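Local coordinates for protein peroxiredoxin 5 (PDB 2XHF) that probably reduces hydrogen peroxide and organic hydroperoxides as a thiol-dependent antioxidant enzyme of the peroxiredoxin 5 type, at residues G17-D22 with D142-S147. Residues are numbered along the deposited sequence; the frame is centred on the assembly and turned at random.
Sequences GDIIPD and DNKIRS
I19 and K144 pair in a single antiparallel beta bridge, through which the N-terminal loop 17-22 is laid against the start of strand 144-150, at N143 to I145; this strand is an outermost one of the five-stranded sheet in this thioredoxin-fold chain. Three backbone hydrogen bonds make the seam. I20 N gives its hydrogen to N143 O at 2.9 Å, I145 N binds D18 O at 2.8 Å, and G17 N meets I145 O at 2.8 Å. Close CA-H...O contacts lie between the bonds, with K144 CA 3.3 Å from D18 O and I19 CA 3.4 Å from N143 O. The buried side chain of I20 is split between two neighbours: CG2 rests against I145 CG1 at 3.7 Å, while CG1 sits between the backbone N and carbonyl carbon (chi1 67°) and carries the CD1 methyl into van der Waals contact with the amide oxygen N143 OD1, 3.7 Å away. With an alanine here, CG1, CG2 and CD1 would be gone, which would probably open a gap beside I145 CG1 and N143 OD1. Among the exposed side chains, I19 CG1 lies 4.1 Å from K144 CG. The side chains of I20 and I145 also touch I140 and M138 of strand 136-141. Helix 37-40 holds the flank: H37 NE2 is hydrogen-bonded to I20 O, and N143 ND2 bonds to H37 O.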
# COMPACT_ATOMS: atom_id res chain seq x y z
N GLY A 17 2.83 -3.51 31.72
CA GLY A 17 4.13 -3.71 32.33
C GLY A 17 5.11 -4.34 31.36
O GLY A 17 6.32 -4.28 31.58
N ASP A 18 4.60 -4.98 30.31
CA ASP A 18 5.45 -5.59 29.30
C ASP A 18 6.24 -4.52 28.52
O ASP A 18 5.74 -3.42 28.28
CB ASP A 18 4.62 -6.40 28.29
CG ASP A 18 4.03 -7.66 28.89
OD1 ASP A 18 4.41 -8.03 30.03
OD2 ASP A 18 3.20 -8.29 28.21
N ILE A 19 7.46 -4.87 28.13
CA ILE A 19 8.24 -4.07 27.19
C ILE A 19 7.75 -4.43 25.79
O ILE A 19 7.64 -5.60 25.44
CB ILE A 19 9.76 -4.34 27.37
CG1 ILE A 19 10.19 -4.00 28.80
CG2 ILE A 19 10.56 -3.55 26.37
CD1 ILE A 19 11.63 -4.25 29.10
N ILE A 20 7.44 -3.43 24.97
CA ILE A 20 6.99 -3.73 23.60
C ILE A 20 8.10 -4.42 22.81
O ILE A 20 9.29 -4.22 23.08
CB ILE A 20 6.49 -2.46 22.84
CG1 ILE A 20 7.64 -1.47 22.56
CG2 ILE A 20 5.34 -1.77 23.62
CD1 ILE A 20 7.22 -0.24 21.75
N PRO A 21 7.72 -5.24 21.81
CA PRO A 21 8.74 -5.91 20.99
C PRO A 21 9.72 -4.92 20.39
O PRO A 21 9.33 -3.88 19.88
CB PRO A 21 7.91 -6.57 19.88
CG PRO A 21 6.58 -6.80 20.51
CD PRO A 21 6.36 -5.61 21.40
N ASP A 22 10.99 -5.29 20.46
CA ASP A 22 12.11 -4.48 20.06
C ASP A 22 12.43 -4.87 18.62
O ASP A 22 13.36 -5.62 18.36
CB ASP A 22 13.28 -4.81 21.02
CG ASP A 22 14.46 -3.86 20.90
OD1 ASP A 22 14.41 -2.84 20.19
OD2 ASP A 22 15.47 -4.18 21.61
N ASP A 142 8.39 4.83 28.15
CA ASP A 142 9.77 4.30 28.06
C ASP A 142 9.72 2.86 27.60
O ASP A 142 10.40 1.99 28.13
CB ASP A 142 10.49 4.39 29.41
CG ASP A 142 11.96 4.02 29.31
OD1 ASP A 142 12.58 4.30 28.27
OD2 ASP A 142 12.49 3.44 30.30
N ASN A 143 8.91 2.63 26.57
CA ASN A 143 8.75 1.34 25.91
C ASN A 143 8.03 0.25 26.67
O ASN A 143 7.93 -0.88 26.20
CB ASN A 143 10.08 0.87 25.31
CG ASN A 143 10.51 1.76 24.21
OD1 ASN A 143 9.73 2.00 23.29
ND2 ASN A 143 11.72 2.29 24.28
N LYS A 144 7.47 0.61 27.82
CA LYS A 144 6.65 -0.30 28.59
C LYS A 144 5.17 0.03 28.38
O LYS A 144 4.79 1.19 28.27
CB LYS A 144 6.99 -0.17 30.08
CG LYS A 144 8.33 -0.76 30.47
CD LYS A 144 8.56 -0.62 31.97
CE LYS A 144 9.80 -1.38 32.43
NZ LYS A 144 11.03 -0.98 31.68
N ILE A 145 4.33 -0.99 28.36
CA ILE A 145 2.90 -0.78 28.18
C ILE A 145 2.27 -0.34 29.50
O ILE A 145 2.42 -1.01 30.52
CB ILE A 145 2.23 -2.07 27.63
CG1 ILE A 145 2.78 -2.37 26.23
CG2 ILE A 145 0.72 -1.94 27.62
CD1 ILE A 145 2.38 -3.72 25.69
N ARG A 146 1.63 0.83 29.49
CA ARG A 146 0.91 1.33 30.66
C ARG A 146 -0.59 1.02 30.60
O ARG A 146 -1.23 0.91 31.64
CB ARG A 146 1.09 2.84 30.83
CG ARG A 146 2.44 3.30 31.31
CD ARG A 146 2.38 4.81 31.52
NE ARG A 146 2.90 5.24 32.81
CZ ARG A 146 2.24 5.14 33.96
NH1 ARG A 146 1.03 4.60 34.00
NH2 ARG A 146 2.80 5.56 35.09
N SER A 147 -1.11 0.89 29.40
CA SER A 147 -2.54 0.63 29.17
C SER A 147 -2.76 -0.00 27.80
O SER A 147 -2.07 0.35 26.85
CB SER A 147 -3.34 1.93 29.27
OG SER A 147 -4.72 1.69 29.07